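Local coordinates for protein aminoglycoside 6-adenylyltransferase (Bacillus subtilis, PDB 2PBE) that mediates bacterial resistance to streptomycin by transferring the nucleotidyl group of ATP or GTP to the drug's O-6 position, at residues A[61-64]-A[65-69]; A[84-88]-A[89-93]; A[170-174]-A[175-179]; A[219-223]-A[224-228]. All blocks are in the same frame, centred on the assembly; numbering follows the deposited sequence.

Interaction 1: A[61-64]-A[65-69]; sequences DQWL and EIFGK
Leu64 and Phe67 meet both through the backbone and through their side chains, and with Glu65 they show how bonds from the amide of residue i+3 to the carbonyl of residue i wind a short tight coil. The amide of Phe67 donates to Leu64 O (N to O 3.0 Å), approaching from above the carbonyl plane, 47° out of it. Two residues earlier, Glu65 N donates to Gln62 O (2.9 Å) in much the same pose. Leu64 O is gripped a second time by a water, which donates to it and to Gly68 O and so bridges the turn.

This spacing of three residues marks 3-10 winding at 65-67, within the connection from helix 54-58 to strand 70-74, the outermost strand at one end of the mixed sheet in this nucleotidyltransferase. The coil ends at Gly68, whose backbone angles (phi 114°) would jam a side chain against the preceding carbonyl oxygen.

On the apolar side, Leu64 CD2 comes to the edge of the Phe67 ring, in its plane, 3.9 Å from CE2. Ile66 CG2 sits over the centre of one face of that ring, while Trp63 CZ3 meets Phe67 CE2 at 3.8 Å. Phe67 CG lies beside its own backbone N (chi1 -58°), which brings the ring's CE2 edge to Leu64. Beyond the coil, Leu64 packs on Ile94 and Phe67 on Phe96, both of strand 90-96. Glu65 turns to the polar side: bent at chi2, it presents OE1 to Lys69 NZ in a salt bridge of 2.8 Å, met on the anti side of the carboxylate.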
loop_
_atom_site.group_PDB
_atom_site.type_symbol
_atom_site.label_atom_id
_atom_site.label_comp_id
_atom_site.label_asym_id
_atom_site.label_seq_id
_atom_site.Cartn_x
_atom_site.Cartn_y
_atom_site.Cartn_z
ATOM N N ASP A 61 -16.255 -22.975 -9.965
ATOM C CA ASP A 61 -15.235 -22.762 -8.945
ATOM C C ASP A 61 -13.769 -22.869 -9.351
ATOM O O ASP A 61 -12.908 -22.995 -8.484
ATOM C CB ASP A 61 -15.497 -23.707 -7.765
ATOM C CG ASP A 61 -16.908 -23.573 -7.206
ATOM O OD1 ASP A 61 -17.497 -22.467 -7.297
ATOM O OD2 ASP A 61 -17.423 -24.576 -6.663
ATOM N N GLN A 62 -13.481 -22.805 -10.647
ATOM C CA GLN A 62 -12.107 -22.909 -11.142
ATOM C C GLN A 62 -11.198 -21.747 -10.724
ATOM O O GLN A 62 -10.052 -21.959 -10.318
ATOM C CB GLN A 62 -12.107 -23.015 -12.674
ATOM C CG GLN A 62 -12.217 -24.430 -13.233
ATOM C CD GLN A 62 -11.065 -25.320 -12.793
ATOM O OE1 GLN A 62 -9.895 -25.023 -13.049
ATOM N NE2 GLN A 62 -11.396 -26.428 -12.133
ATOM N N TRP A 63 -11.711 -20.522 -10.814
ATOM C CA TRP A 63 -10.927 -19.346 -10.457
ATOM C C TRP A 63 -10.381 -19.406 -9.016
ATOM O O TRP A 63 -9.435 -18.688 -8.670
ATOM C CB TRP A 63 -11.763 -18.087 -10.641
ATOM C CG TRP A 63 -12.951 -18.074 -9.780
ATOM C CD1 TRP A 63 -14.153 -18.688 -10.029
ATOM C CD2 TRP A 63 -13.060 -17.456 -8.505
ATOM N NE1 TRP A 63 -15.009 -18.486 -8.970
ATOM C CE2 TRP A 63 -14.372 -17.731 -8.016
ATOM C CE3 TRP A 63 -12.178 -16.688 -7.713
ATOM C CZ2 TRP A 63 -14.832 -17.260 -6.757
ATOM C CZ3 TRP A 63 -12.631 -16.213 -6.458
ATOM C CH2 TRP A 63 -13.955 -16.507 -5.995
ATOM N N LEU A 64 -10.990 -20.253 -8.190
ATOM C CA LEU A 64 -10.591 -20.414 -6.796
ATOM C C LEU A 64 -9.302 -21.201 -6.625
ATOM O O LEU A 64 -8.632 -21.094 -5.611
ATOM C CB LEU A 64 -11.708 -21.110 -6.023
ATOM C CG LEU A 64 -12.959 -20.306 -5.661
ATOM C CD1 LEU A 64 -14.085 -21.242 -5.301
ATOM C CD2 LEU A 64 -12.656 -19.382 -4.513
ATOM N N GLU A 65 -8.968 -21.993 -7.632
ATOM C CA GLU A 65 -7.781 -22.843 -7.618
ATOM C C GLU A 65 -6.517 -22.027 -7.431
ATOM O O GLU A 65 -5.488 -22.556 -6.983
ATOM C CB GLU A 65 -7.709 -23.635 -8.935
ATOM C CG GLU A 65 -7.232 -25.076 -8.804
ATOM C CD GLU A 65 -8.166 -25.933 -7.961
ATOM O OE1 GLU A 65 -7.843 -26.185 -6.774
ATOM O OE2 GLU A 65 -9.222 -26.350 -8.488
ATOM N N ILE A 66 -6.606 -20.738 -7.752
ATOM C CA ILE A 66 -5.467 -19.837 -7.643
ATOM C C ILE A 66 -4.986 -19.642 -6.207
ATOM O O ILE A 66 -3.808 -19.357 -5.966
ATOM C CB ILE A 66 -5.797 -18.458 -8.260
ATOM C CG1 ILE A 66 -4.505 -17.648 -8.432
ATOM C CG2 ILE A 66 -6.814 -17.720 -7.376
ATOM C CD1 ILE A 66 -4.686 -16.329 -9.139
ATOM N N PHE A 67 -5.897 -19.803 -5.255
ATOM C CA PHE A 67 -5.534 -19.610 -3.862
ATOM C C PHE A 67 -4.835 -20.816 -3.264
ATOM O O PHE A 67 -4.340 -20.755 -2.136
ATOM C CB PHE A 67 -6.773 -19.270 -3.048
ATOM C CG PHE A 67 -7.499 -18.048 -3.529
ATOM C CD1 PHE A 67 -6.829 -16.821 -3.641
ATOM C CD2 PHE A 67 -8.856 -18.110 -3.855
ATOM C CE1 PHE A 67 -7.510 -15.643 -4.076
ATOM C CE2 PHE A 67 -9.555 -16.949 -4.293
ATOM C CZ PHE A 67 -8.879 -15.710 -4.400
ATOM N N GLY A 68 -4.806 -21.922 -4.006
ATOM C CA GLY A 68 -4.129 -23.099 -3.498
ATOM C C GLY A 68 -4.960 -24.321 -3.174
ATOM O O GLY A 68 -6.180 -24.277 -3.121
ATOM N N LYS A 69 -4.281 -25.443 -2.968
ATOM C CA LYS A 69 -4.959 -26.687 -2.652
ATOM C C LYS A 69 -5.630 -26.590 -1.301
ATOM O O LYS A 69 -5.051 -26.098 -0.329
ATOM C CB LYS A 69 -3.963 -27.851 -2.686
ATOM C CG LYS A 69 -3.802 -28.573 -4.043
ATOM C CD LYS A 69 -3.691 -27.633 -5.245
ATOM C CE LYS A 69 -5.048 -27.393 -5.935
ATOM N NZ LYS A 69 -5.013 -26.112 -6.697
HETATM O O HOH W 1 -8.649 -23.093 -3.659
#

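Interaction 2: A[84-88]-A[89-93]; sequences PELGN and WFSYI
A type II' beta turn runs from Leu86 to Trp89, and its two end residues meet twice, once by backbone and once by side chain. The closing bond passes from Trp89 N to Leu86 O (3.0 Å), with the donor tilted 26° from the carbonyl plane. Gly87 occupies the second position with a positive phi of 56°, a backbone setting that suits a residue without a side chain; Asn88 follows in the third.

The side chain of Leu86 then lies against the base of the Trp89 indole, the two crossing at about a right angle. Leu86 CG touches Trp89 CD1 at 3.6 Å, and Leu86 CD2 approaches Trp89 CB at 3.7 Å. With CG anti to the backbone N (chi1 -167°), Leu86 directs its branches at the five-membered end of the indole. The benzo end points back along the chain, with Asn88 C at its edge, near the ring plane, 3.3 Å from Trp89 CE3. Farther along, Leu86 CD2 reaches Ser91 OG at 3.9 Å, a methyl-to-hydroxyl packing contact; the hydroxyl itself is hydrogen-bonded to Glu77.

Trp89 also packs on Thr105 and Pro108 of strand 101-108, so the indole touches both the turn and the neighbouring strand. The arrangement is that of a glycine-containing II' turn delivering the chain into a strand, here 90-96 of the mixed sheet.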
loop_
_atom_site.group_PDB
_atom_site.type_symbol
_atom_site.label_atom_id
_atom_site.label_comp_id
_atom_site.label_asym_id
_atom_site.label_seq_id
_atom_site.Cartn_x
_atom_site.Cartn_y
_atom_site.Cartn_z
ATOM N N PRO A 84 -30.336 -19.957 1.853
ATOM C CA PRO A 84 -29.397 -18.838 1.772
ATOM C C PRO A 84 -30.097 -17.631 2.369
ATOM O O PRO A 84 -31.287 -17.412 2.114
ATOM C CB PRO A 84 -29.177 -18.650 0.270
ATOM C CG PRO A 84 -29.779 -19.913 -0.384
ATOM C CD PRO A 84 -30.912 -20.262 0.534
ATOM N N GLU A 85 -29.377 -16.861 3.177
ATOM C CA GLU A 85 -29.944 -15.659 3.762
ATOM C C GLU A 85 -28.866 -14.654 4.120
ATOM O O GLU A 85 -28.710 -14.239 5.269
ATOM C CB GLU A 85 -30.823 -15.986 4.974
ATOM C CG GLU A 85 -30.403 -17.178 5.804
ATOM C CD GLU A 85 -31.600 -17.865 6.450
ATOM O OE1 GLU A 85 -32.474 -18.363 5.696
ATOM O OE2 GLU A 85 -31.657 -17.911 7.705
ATOM N N LEU A 86 -28.117 -14.275 3.093
ATOM C CA LEU A 86 -27.042 -13.307 3.228
ATOM C C LEU A 86 -27.242 -12.280 2.111
ATOM O O LEU A 86 -26.291 -11.862 1.443
ATOM C CB LEU A 86 -25.674 -14.008 3.105
ATOM C CG LEU A 86 -24.416 -13.220 3.523
ATOM C CD1 LEU A 86 -24.478 -12.879 5.015
ATOM C CD2 LEU A 86 -23.150 -14.037 3.200
ATOM N N GLY A 87 -28.500 -11.892 1.911
ATOM C CA GLY A 87 -28.842 -10.919 0.889
ATOM C C GLY A 87 -28.379 -11.299 -0.500
ATOM O O GLY A 87 -28.670 -12.392 -0.977
ATOM N N ASN A 88 -27.653 -10.389 -1.144
ATOM C CA ASN A 88 -27.134 -10.613 -2.492
ATOM C C ASN A 88 -25.681 -11.006 -2.462
ATOM O O ASN A 88 -24.988 -10.952 -3.486
ATOM C CB ASN A 88 -27.286 -9.357 -3.328
ATOM C CG ASN A 88 -28.658 -9.216 -3.873
ATOM O OD1 ASN A 88 -29.090 -10.026 -4.700
ATOM N ND2 ASN A 88 -29.380 -8.204 -3.399
ATOM N N TRP A 89 -25.221 -11.379 -1.272
ATOM C CA TRP A 89 -23.846 -11.786 -1.122
ATOM C C TRP A 89 -23.735 -13.230 -1.526
ATOM O O TRP A 89 -24.732 -13.928 -1.731
ATOM C CB TRP A 89 -23.385 -11.726 0.323
ATOM C CG TRP A 89 -23.329 -10.406 1.068
ATOM C CD1 TRP A 89 -22.777 -10.246 2.310
ATOM C CD2 TRP A 89 -23.874 -9.130 0.706
ATOM N NE1 TRP A 89 -22.947 -8.971 2.753
ATOM C CE2 TRP A 89 -23.613 -8.251 1.803
ATOM C CE3 TRP A 89 -24.559 -8.630 -0.421
ATOM C CZ2 TRP A 89 -24.017 -6.891 1.810
ATOM C CZ3 TRP A 89 -24.971 -7.277 -0.424
ATOM C CH2 TRP A 89 -24.693 -6.419 0.700
ATOM N N PHE A 90 -22.487 -13.664 -1.591
ATOM C CA PHE A 90 -22.142 -15.032 -1.900
ATOM C C PHE A 90 -20.750 -15.152 -1.312
ATOM O O PHE A 90 -19.860 -14.361 -1.628
ATOM C CB PHE A 90 -22.100 -15.266 -3.408
ATOM C CG PHE A 90 -22.265 -16.708 -3.784
ATOM C CD1 PHE A 90 -23.530 -17.325 -3.719
ATOM C CD2 PHE A 90 -21.153 -17.476 -4.166
ATOM C CE1 PHE A 90 -23.688 -18.699 -4.035
ATOM C CE2 PHE A 90 -21.290 -18.860 -4.486
ATOM C CZ PHE A 90 -22.567 -19.472 -4.419
ATOM N N SER A 91 -20.563 -16.124 -0.437
ATOM C CA SER A 91 -19.269 -16.286 0.180
ATOM C C SER A 91 -18.740 -17.698 0.052
ATOM O O SER A 91 -19.423 -18.590 -0.433
ATOM C CB SER A 91 -19.369 -15.895 1.636
ATOM O OG SER A 91 -20.383 -16.648 2.257
ATOM N N TYR A 92 -17.509 -17.885 0.504
ATOM C CA TYR A 92 -16.841 -19.167 0.459
ATOM C C TYR A 92 -16.080 -19.315 1.759
ATOM O O TYR A 92 -15.508 -18.344 2.245
ATOM C CB TYR A 92 -15.837 -19.195 -0.687
ATOM C CG TYR A 92 -16.416 -18.881 -2.049
ATOM C CD1 TYR A 92 -16.842 -19.927 -2.910
ATOM C CD2 TYR A 92 -16.545 -17.537 -2.500
ATOM C CE1 TYR A 92 -17.380 -19.647 -4.198
ATOM C CE2 TYR A 92 -17.095 -17.233 -3.788
ATOM C CZ TYR A 92 -17.507 -18.301 -4.630
ATOM O OH TYR A 92 -18.031 -18.047 -5.876
ATOM N N ILE A 93 -16.090 -20.503 2.349
ATOM C CA ILE A 93 -15.309 -20.702 3.560
ATOM C C ILE A 93 -14.369 -21.799 3.114
ATOM O O ILE A 93 -14.820 -22.892 2.749
ATOM C CB ILE A 93 -16.143 -21.178 4.787
ATOM C CG1 ILE A 93 -16.976 -20.023 5.347
ATOM C CG2 ILE A 93 -15.216 -21.648 5.907
ATOM C CD1 ILE A 93 -18.093 -19.578 4.473
#

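Interaction 3: A[170-174]-A[175-179]; sequences KGLAR and NEILF
Asn175 follows directly on Arg174, the residue at which the chain leaves the helix, and reverses its course with left-handed backbone angles (phi 61°). Its backbone N lies 3.3 Å from Gly171 O but at too poor an angle to bond; its side chain packs on Tyr238 of helix 238-263.

Glu176 takes over that carbonyl. Its N donates to Gly171 O at 2.8 Å along a nearly straight path (162°), a bond spanning five residues. With CG beside its own backbone N, Glu176 brings that carbon to 3.5 Å from Arg174 O, while its carboxylate stays well apart from the Arg174 guanidinium. Glu176 also occupies the N-cap position of the next helix.

Ile177 opens that helix, and its CG1 meets Leu172 CD2 at 4.2 Å, the two side chains crossing at a slant. Leu172 in turn rests on Tyr238, Met241 and Trp242, so this apolar pair belongs to the packing of the helical part of the chain.

Phe179 follows two residues on. Because its CG is anti to the backbone N (chi1 -179°), the ring swings back to the first helix, and its edge, at CD2, comes within 4.1 Å of Gly171 CA, where the lack of a side chain permits the approach.

The left-handed residue and outer bond recall a Schellman ending, but without its inner bond the turn joining helices 151-173 and 177-204 is only Schellman-like.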
loop_
_atom_site.group_PDB
_atom_site.type_symbol
_atom_site.label_atom_id
_atom_site.label_comp_id
_atom_site.label_asym_id
_atom_site.label_seq_id
_atom_site.Cartn_x
_atom_site.Cartn_y
_atom_site.Cartn_z
ATOM N N LYS A 170 22.378 16.226 10.552
ATOM C CA LYS A 170 22.922 16.621 11.854
ATOM C C LYS A 170 23.371 15.402 12.630
ATOM O O LYS A 170 24.330 15.466 13.398
ATOM C CB LYS A 170 21.874 17.336 12.701
ATOM C CG LYS A 170 21.387 18.685 12.170
ATOM C CD LYS A 170 20.622 19.391 13.291
ATOM C CE LYS A 170 20.098 20.734 12.864
ATOM N NZ LYS A 170 18.813 20.641 12.089
ATOM N N GLY A 171 22.648 14.300 12.460
ATOM C CA GLY A 171 22.996 13.068 13.145
ATOM C C GLY A 171 24.349 12.544 12.703
ATOM O O GLY A 171 25.189 12.184 13.529
ATOM N N LEU A 172 24.571 12.522 11.395
ATOM C CA LEU A 172 25.821 12.036 10.831
ATOM C C LEU A 172 26.989 12.997 11.044
ATOM O O LEU A 172 28.139 12.562 11.120
ATOM C CB LEU A 172 25.647 11.769 9.343
ATOM C CG LEU A 172 24.624 10.706 8.934
ATOM C CD1 LEU A 172 24.537 10.652 7.411
ATOM C CD2 LEU A 172 25.010 9.350 9.491
ATOM N N ALA A 173 26.694 14.294 11.142
ATOM C CA ALA A 173 27.737 15.299 11.342
ATOM C C ALA A 173 28.167 15.377 12.802
ATOM O O ALA A 173 29.299 15.747 13.100
ATOM C CB ALA A 173 27.251 16.652 10.868
ATOM N N ARG A 174 27.257 15.000 13.702
ATOM C CA ARG A 174 27.485 15.025 15.141
ATOM C C ARG A 174 27.774 13.663 15.753
ATOM O O ARG A 174 27.684 13.508 16.962
ATOM C CB ARG A 174 26.264 15.615 15.846
ATOM C CG ARG A 174 26.124 17.116 15.735
ATOM C CD ARG A 174 25.812 17.697 17.126
ATOM N NE ARG A 174 25.907 19.160 17.169
ATOM C CZ ARG A 174 25.876 19.888 18.283
ATOM N NH1 ARG A 174 25.758 19.289 19.462
ATOM N NH2 ARG A 174 25.990 21.212 18.228
ATOM N N ASN A 175 28.099 12.672 14.926
ATOM C CA ASN A 175 28.412 11.334 15.423
ATOM C C ASN A 175 27.313 10.617 16.190
ATOM O O ASN A 175 27.571 9.920 17.169
ATOM C CB ASN A 175 29.663 11.383 16.284
ATOM C CG ASN A 175 30.894 11.227 15.473
ATOM O OD1 ASN A 175 31.126 10.173 14.888
ATOM N ND2 ASN A 175 31.691 12.274 15.394
ATOM N N GLU A 176 26.083 10.775 15.720
ATOM C CA GLU A 176 24.918 10.155 16.334
ATOM C C GLU A 176 24.292 9.303 15.247
ATOM O O GLU A 176 23.117 9.466 14.916
ATOM C CB GLU A 176 23.933 11.244 16.766
ATOM C CG GLU A 176 24.485 12.282 17.740
ATOM C CD GLU A 176 24.585 11.758 19.156
ATOM O OE1 GLU A 176 24.712 12.592 20.085
ATOM O OE2 GLU A 176 24.540 10.516 19.341
ATOM N N ILE A 177 25.077 8.399 14.681
ATOM C CA ILE A 177 24.592 7.569 13.588
ATOM C C ILE A 177 23.286 6.844 13.901
ATOM O O ILE A 177 22.459 6.642 13.015
ATOM C CB ILE A 177 25.677 6.573 13.148
ATOM C CG1 ILE A 177 25.274 5.909 11.827
ATOM C CG2 ILE A 177 25.922 5.551 14.256
ATOM C CD1 ILE A 177 26.400 5.184 11.131
ATOM N N LEU A 178 23.079 6.476 15.167
ATOM C CA LEU A 178 21.838 5.797 15.544
ATOM C C LEU A 178 20.664 6.767 15.466
ATOM O O LEU A 178 19.552 6.382 15.100
ATOM C CB LEU A 178 21.961 5.201 16.951
ATOM C CG LEU A 178 22.404 3.727 17.041
ATOM C CD1 LEU A 178 23.755 3.515 16.346
ATOM C CD2 LEU A 178 22.510 3.329 18.509
ATOM N N PHE A 179 20.927 8.024 15.801
ATOM C CA PHE A 179 19.899 9.067 15.744
ATOM C C PHE A 179 19.520 9.246 14.274
ATOM O O PHE A 179 18.336 9.318 13.908
ATOM C CB PHE A 179 20.460 10.380 16.297
ATOM C CG PHE A 179 19.474 11.525 16.296
ATOM C CD1 PHE A 179 18.387 11.537 17.197
ATOM C CD2 PHE A 179 19.655 12.628 15.429
ATOM C CE1 PHE A 179 17.481 12.655 17.247
ATOM C CE2 PHE A 179 18.763 13.750 15.459
ATOM C CZ PHE A 179 17.678 13.771 16.366
#

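Interaction 4: A[219-223]-A[224-228]; sequences RYLSN and KEWEE
Glu225 extends its side chain back to the start of its own helix and accepts the amide of Ser222 on the anti side of its carboxylate, the less usual side for such a bond. Ser222 N lies 2.6 Å from Glu225 OE1, with the N-H pointing almost straight at the oxygen and the donor 18° out of the carboxylate plane. The exchange is returned, though weakly: Glu225 N donates to Ser222 OG at 3.3 Å. Ser222 holds its OG between the backbone N and the carbonyl carbon (chi1 62°), which sets the hydroxyl in front of that amide. The two bonds make a capping box, with Ser222 as N-cap.

The regular helical ladder begins at once, Trp226 N donating to Ser222 O and Glu227 N to Asn223 O, both at 3.0 Å. On the apolar side Leu221 crosses the stem of Glu225 at a slant, Leu221 CG to Glu225 CB 3.7 Å, and sends CD2 to the edge of the Trp226 indole, 4.2 Å from CD1. Residues just before the cap and four beyond it are those paired in a hydrophobic staple. Trp226 also receives Lys218 in a cation-pi contact, and Glu225 packs on Met196 and Ile200 of helix 177-204.

The box gives the N-cap amide a strong acceptor and Glu225 N a weak one, and the carboxylate, at the helix's positive end, would probably be stabilised as the anion.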
loop_
_atom_site.group_PDB
_atom_site.type_symbol
_atom_site.label_atom_id
_atom_site.label_comp_id
_atom_site.label_asym_id
_atom_site.label_seq_id
_atom_site.Cartn_x
_atom_site.Cartn_y
_atom_site.Cartn_z
ATOM N N ARG A 219 3.979 -5.134 -3.875
ATOM C CA ARG A 219 2.855 -5.503 -4.721
ATOM C C ARG A 219 2.273 -4.304 -5.456
ATOM O O ARG A 219 1.133 -4.339 -5.890
ATOM C CB ARG A 219 1.757 -6.140 -3.879
ATOM C CG ARG A 219 0.839 -7.067 -4.619
ATOM C CD ARG A 219 0.852 -8.379 -3.894
ATOM N NE ARG A 219 2.216 -8.885 -3.734
ATOM C CZ ARG A 219 3.034 -9.225 -4.734
ATOM N NH1 ARG A 219 2.638 -9.132 -6.004
ATOM N NH2 ARG A 219 4.280 -9.612 -4.472
ATOM N N TYR A 220 3.048 -3.243 -5.588
ATOM C CA TYR A 220 2.567 -2.064 -6.278
ATOM C C TYR A 220 3.654 -1.493 -7.143
ATOM O O TYR A 220 3.386 -0.946 -8.201
ATOM C CB TYR A 220 2.137 -1.018 -5.279
ATOM C CG TYR A 220 0.782 -1.302 -4.693
ATOM C CD1 TYR A 220 -0.391 -1.227 -5.492
ATOM C CD2 TYR A 220 0.650 -1.685 -3.335
ATOM C CE1 TYR A 220 -1.670 -1.532 -4.948
ATOM C CE2 TYR A 220 -0.602 -2.002 -2.781
ATOM C CZ TYR A 220 -1.761 -1.929 -3.583
ATOM O OH TYR A 220 -2.971 -2.262 -2.997
ATOM N N LEU A 221 4.889 -1.596 -6.658
ATOM C CA LEU A 221 6.056 -1.103 -7.372
ATOM C C LEU A 221 6.503 -2.132 -8.394
ATOM O O LEU A 221 6.365 -3.341 -8.169
ATOM C CB LEU A 221 7.204 -0.869 -6.392
ATOM C CG LEU A 221 7.381 0.426 -5.609
ATOM C CD1 LEU A 221 6.053 1.100 -5.366
ATOM C CD2 LEU A 221 8.064 0.091 -4.294
ATOM N N SER A 222 7.027 -1.650 -9.507
ATOM C CA SER A 222 7.541 -2.522 -10.539
ATOM C C SER A 222 8.871 -3.022 -9.974
ATOM O O SER A 222 9.261 -2.630 -8.868
ATOM C CB SER A 222 7.774 -1.736 -11.823
ATOM O OG SER A 222 8.740 -0.730 -11.624
ATOM N N ASN A 223 9.569 -3.873 -10.712
ATOM C CA ASN A 223 10.838 -4.386 -10.214
ATOM C C ASN A 223 11.889 -3.292 -10.192
ATOM O O ASN A 223 12.762 -3.265 -9.309
ATOM C CB ASN A 223 11.313 -5.561 -11.066
ATOM C CG ASN A 223 10.317 -6.698 -11.071
ATOM O OD1 ASN A 223 9.708 -7.003 -10.034
ATOM N ND2 ASN A 223 10.138 -7.332 -12.236
ATOM N N LYS A 224 11.800 -2.383 -11.156
ATOM C CA LYS A 224 12.746 -1.295 -11.225
ATOM C C LYS A 224 12.585 -0.424 -9.980
ATOM O O LYS A 224 13.572 -0.081 -9.315
ATOM C CB LYS A 224 12.492 -0.465 -12.476
ATOM C CG LYS A 224 13.538 0.612 -12.706
ATOM C CD LYS A 224 13.037 1.644 -13.690
ATOM C CE LYS A 224 14.057 2.745 -13.915
ATOM N NZ LYS A 224 13.506 3.815 -14.784
ATOM N N GLU A 225 11.337 -0.093 -9.658
ATOM C CA GLU A 225 11.022 0.751 -8.517
ATOM C C GLU A 225 11.396 0.099 -7.202
ATOM O O GLU A 225 11.734 0.790 -6.247
ATOM C CB GLU A 225 9.537 1.111 -8.529
ATOM C CG GLU A 225 9.083 1.716 -9.867
ATOM C CD GLU A 225 7.575 1.915 -9.968
ATOM O OE1 GLU A 225 6.807 0.981 -9.649
ATOM O OE2 GLU A 225 7.150 3.008 -10.396
ATOM N N TRP A 226 11.339 -1.231 -7.142
ATOM C CA TRP A 226 11.702 -1.912 -5.903
ATOM C C TRP A 226 13.207 -1.949 -5.763
ATOM O O TRP A 226 13.740 -1.973 -4.657
ATOM C CB TRP A 226 11.172 -3.343 -5.865
ATOM C CG TRP A 226 11.048 -3.861 -4.458
ATOM C CD1 TRP A 226 10.228 -3.362 -3.457
ATOM C CD2 TRP A 226 11.720 -4.990 -3.895
ATOM N NE1 TRP A 226 10.342 -4.121 -2.312
ATOM C CE2 TRP A 226 11.248 -5.126 -2.540
ATOM C CE3 TRP A 226 12.672 -5.911 -4.387
ATOM C CZ2 TRP A 226 11.698 -6.155 -1.675
ATOM C CZ3 TRP A 226 13.129 -6.955 -3.514
ATOM C CH2 TRP A 226 12.631 -7.059 -2.171
ATOM N N GLU A 227 13.894 -1.989 -6.890
ATOM C CA GLU A 227 15.338 -2.002 -6.847
ATOM C C GLU A 227 15.826 -0.632 -6.402
ATOM O O GLU A 227 16.827 -0.523 -5.696
ATOM C CB GLU A 227 15.918 -2.348 -8.216
ATOM C CG GLU A 227 15.960 -3.844 -8.477
ATOM C CD GLU A 227 16.697 -4.181 -9.747
ATOM O OE1 GLU A 227 17.561 -3.372 -10.166
ATOM O OE2 GLU A 227 16.417 -5.260 -10.316
ATOM N N GLU A 228 15.125 0.419 -6.831
ATOM C CA GLU A 228 15.503 1.772 -6.457
ATOM C C GLU A 228 15.297 1.926 -4.964
ATOM O O GLU A 228 16.128 2.498 -4.264
ATOM C CB GLU A 228 14.650 2.813 -7.183
ATOM C CG GLU A 228 14.722 2.774 -8.682
ATOM C CD GLU A 228 13.744 3.749 -9.319
ATOM O OE1 GLU A 228 12.622 3.882 -8.779
ATOM O OE2 GLU A 228 14.088 4.369 -10.359
#

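Followed from the N terminus, the four contacts come strictly in series; each is local, closing its own turn, and none nests within or crosses another. Interaction 1 shapes the connection from helix 54-58 to strand 70-74, and interaction 2 the entry to strand 90-96. These two touch: Trp63 and Leu64 pack on Tyr92, tying the coil to the sheet. Interaction 3 joins helices 151-173 and 177-204 at the far end of the molecule, its centre about 52 Å from that of interaction 1. Interaction 4 starts helix 223-230 nearer the middle; through 219-223 it reaches helix 6-19, and through 224-228 helices 177-204 and 238-263.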